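Local coordinates for heme-binding protein A / AI-2 binding protein A (PDB 6OFQ) that probably serves as the periplasmic substrate-binding component of an ABC transporter, here in complex with the peptide STSA, at residues V34-A39 with R246-S251. Residues are numbered along the deposited sequence; the frame is centred on the assembly and turned at random. Where two conformers were deposited one is given.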
ATOM      1  N   VAL A  34      12.562   5.078  17.822  1.00  5.82           N
ATOM      2  CA  VAL A  34      13.174   5.638  16.582  1.00  6.13           C
ATOM      3  C   VAL A  34      13.063   4.583  15.487  1.00  6.87           C
ATOM      4  O   VAL A  34      13.726   3.539  15.572  1.00  5.83           O
ATOM      5  CB  VAL A  34      14.621   6.102  16.776  1.00  6.91           C
ATOM      6  CG1 VAL A  34      15.075   6.806  15.505  1.00  7.43           C
ATOM      7  CG2 VAL A  34      14.696   7.124  17.898  1.00  7.17           C
ATOM      8  N   PHE A  35      12.204   4.841  14.510  1.00  6.22           N
ATOM      9  CA  PHE A  35      11.929   3.936  13.386  1.00  5.98           C
ATOM     10  C   PHE A  35      12.655   4.561  12.201  1.00  5.62           C
ATOM     11  O   PHE A  35      12.571   5.776  12.013  1.00  7.21           O
ATOM     12  CB  PHE A  35      10.431   3.963  13.148  1.00  6.10           C
ATOM     13  CG  PHE A  35       9.908   3.194  11.978  1.00  5.61           C
ATOM     14  CD1 PHE A  35       9.790   3.762  10.730  1.00  5.89           C
ATOM     15  CD2 PHE A  35       9.419   1.918  12.105  1.00  5.90           C
ATOM     16  CE1 PHE A  35       9.260   3.045   9.663  1.00  6.14           C
ATOM     17  CE2 PHE A  35       8.866   1.194  11.059  1.00  6.63           C
ATOM     18  CZ  PHE A  35       8.801   1.779   9.815  1.00  6.97           C
ATOM     19  N   ALA A  36      13.286   3.738  11.389  1.00  5.36           N
ATOM     20  CA  ALA A  36      13.926   4.261  10.190  1.00  5.05           C
ATOM     21  C   ALA A  36      13.470   3.470   8.971  1.00  4.97           C
ATOM     22  O   ALA A  36      13.230   2.270   8.977  1.00  4.68           O
ATOM     23  CB  ALA A  36      15.454   4.175  10.328  1.00  6.01           C
ATOM     24  N   ARG A  37      13.461   4.198   7.854  1.00  4.86           N
ATOM     25  CA  ARG A  37      12.975   3.719   6.587  1.00  4.84           C
ATOM     26  C   ARG A  37      13.645   4.460   5.460  1.00  4.64           C
ATOM     27  O   ARG A  37      14.365   5.441   5.650  1.00  4.40           O
ATOM     28  CB  ARG A  37      11.457   3.788   6.554  1.00  4.75           C
ATOM     29  CG  ARG A  37      10.835   5.118   6.945  1.00  4.40           C
ATOM     30  CD  ARG A  37      10.971   6.204   5.894  1.00  4.61           C
ATOM     31  NE  ARG A  37      10.265   7.455   6.201  1.00  4.72           N
ATOM     32  CZ  ARG A  37       8.955   7.674   6.155  1.00  4.55           C
ATOM     33  NH1 ARG A  37       8.189   6.668   5.823  1.00  4.15           N
ATOM     34  NH2 ARG A  37       8.435   8.805   6.529  1.00  5.14           N
ATOM     35  N   GLY A  38      13.500   3.981   4.247  1.00  4.81           N
ATOM     36  CA  GLY A  38      14.263   4.417   3.098  1.00  5.31           C
ATOM     37  C   GLY A  38      13.834   5.641   2.365  1.00  6.10           C
ATOM     38  O   GLY A  38      14.668   6.311   1.762  1.00  7.11           O
ATOM     39  N   ALA A  39      12.555   6.004   2.372  1.00  6.26           N
ATOM     40  CA  ALA A  39      11.997   7.157   1.635  1.00  6.55           C
ATOM     41  C   ALA A  39      10.892   7.769   2.467  1.00  6.72           C
ATOM     42  O   ALA A  39      10.071   7.082   3.079  1.00  5.34           O
ATOM     43  CB  ALA A  39      11.487   6.709   0.297  1.00  7.41           C
ATOM     44  N   ARG A 246      12.435   8.323  10.963  1.00  5.44           N
ATOM     45  CA  ARG A 246      13.556   8.854  10.217  1.00  6.39           C
ATOM     46  C   ARG A 246      13.615   8.277   8.817  1.00  6.05           C
ATOM     47  O   ARG A 246      13.339   7.104   8.550  1.00  5.75           O
ATOM     48  CB  ARG A 246      14.857   8.504  10.935  1.00  8.34           C
ATOM     49  CG  ARG A 246      15.016   9.243  12.266  1.00  8.59           C
ATOM     50  CD  ARG A 246      16.409   9.231  12.905  1.00 11.32           C
ATOM     51  NE  ARG A 246      17.377   9.747  11.952  1.00 12.29           N
ATOM     52  CZ  ARG A 246      18.694   9.524  12.001  1.00 14.75           C
ATOM     53  NH1 ARG A 246      19.204   8.856  13.002  1.00 13.37           N
ATOM     54  NH2 ARG A 246      19.480   9.980  11.009  1.00 14.87           N
ATOM     55  N   THR A 247      14.044   9.135   7.898  1.00  5.43           N
ATOM     56  CA  THR A 247      14.423   8.741   6.548  1.00  6.21           C
ATOM     57  C   THR A 247      15.925   8.639   6.406  1.00  6.65           C
ATOM     58  O   THR A 247      16.594   9.646   6.558  1.00  7.34           O
ATOM     59  CB  THR A 247      13.835   9.681   5.493  1.00  6.54           C
ATOM     60  OG1 THR A 247      12.384   9.716   5.573  1.00  5.97           O
ATOM     61  CG2 THR A 247      14.199   9.244   4.079  1.00  6.52           C
ATOM     62  N   ILE A 248      16.436   7.435   6.183  1.00  6.15           N
ATOM     63  CA  ILE A 248      17.884   7.160   5.984  1.00  6.42           C
ATOM     64  C   ILE A 248      17.905   6.344   4.715  1.00  6.20           C
ATOM     65  O   ILE A 248      17.624   5.150   4.689  1.00  5.41           O
ATOM     66  CB  ILE A 248      18.443   6.309   7.145  1.00  6.92           C
ATOM     67  CG1 ILE A 248      18.287   7.079   8.443  1.00  7.97           C
ATOM     68  CG2 ILE A 248      19.916   5.948   6.896  1.00  7.35           C
ATOM     69  CD1 ILE A 248      18.765   6.374   9.680  1.00  8.42           C
ATOM     70  N   PRO A 249      18.248   6.995   3.595  1.00  6.80           N
ATOM     71  CA  PRO A 249      18.012   6.363   2.308  1.00  7.23           C
ATOM     72  C   PRO A 249      18.870   5.174   1.973  1.00  7.48           C
ATOM     73  O   PRO A 249      18.400   4.208   1.354  1.00  8.60           O
ATOM     74  CB  PRO A 249      18.208   7.494   1.268  1.00  8.43           C
ATOM     75  CG  PRO A 249      18.048   8.735   2.056  1.00 10.40           C
ATOM     76  CD  PRO A 249      18.387   8.443   3.486  1.00  8.81           C
ATOM     77  N   ASN A 250      20.090   5.198   2.487  1.00  7.33           N
ATOM     78  CA  ASN A 250      20.995   4.083   2.223  1.00  8.42           C
ATOM     79  C   ASN A 250      20.753   2.951   3.207  1.00  6.93           C
ATOM     80  O   ASN A 250      20.831   3.128   4.429  1.00  6.80           O
ATOM     81  CB  ASN A 250      22.468   4.546   2.268  1.00  9.25           C
ATOM     82  CG  ASN A 250      23.402   3.409   1.929  1.00 12.27           C
ATOM     83  OD1 ASN A 250      23.598   2.471   2.665  1.00 10.72           O
ATOM     84  ND2 ASN A 250      23.992   3.477   0.736  1.00 17.12           N
ATOM     85  N   SER A 251      20.421   1.770   2.687  0.63  6.89           N
ATOM     86  CA  SER A 251      20.004   0.682   3.560  0.63  7.10           C
ATOM     87  C   SER A 251      21.123   0.117   4.417  0.63  6.89           C
ATOM     88  O   SER A 251      20.874  -0.439   5.499  0.63  6.41           O
ATOM     89  CB  SER A 251      19.375  -0.411   2.700  0.63  7.65           C
ATOM     90  OG  SER A 251      18.144   0.051   2.155  0.63  7.85           O
TER
HETATM   91  O   HOH W   1      10.759  10.423   7.738  1.00  6.03           O
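Two inner parallel strands of a mixed five-stranded sheet meet here, in a solute-binding protein of family 5 (the peptide-binding DppA type): the end of strand 32-37 pairs with the end of strand 242-247, A36 opposite R246 and R37 opposite T247. Backbone bonds alternate along the pair. R246 N gives a nearly straight bond to F35 O (2.8 Å). R37 N reaches R246 O (3.0 Å) at a more bent 143°. I248 N then closes on R37 O (2.9 Å) just past the second strand's end. Where both segments leave the sheet, P249 CA still makes a CA-H...O contact with G38 O (3.4 Å).

A36 and R246 share one face of the sheet, where V34 and, past the strand end, I248 pack against them. V34 CG1 lies against R246 CD (3.8 Å), while I248 CD1 touches A36 CB (4.0 Å). A bend at chi3 (55°) brings the R246 guanidinium over I248 CD1, one face thus resting on a methyl, and its NH1 forms a salt bridge with E262.

On the other face R37 bends at chi2 (74°) and runs across the T247 side chain, its NE 3.2 Å from T247 OG1. Water 1, in the guanidinium plane, accepts from R37 NH2 (3.1 Å) and also bonds T247 OG1. R37 NH1 pairs with E53 of helix 52-61, so salt bridge and water together should restrain the group's rotation.

Strand 32-37 is flanked on its far side by strand 265-266, and strand 242-247 by strand 224-229; past the pair, N250 caps helix 251-259, whose R254 bonds I248 O.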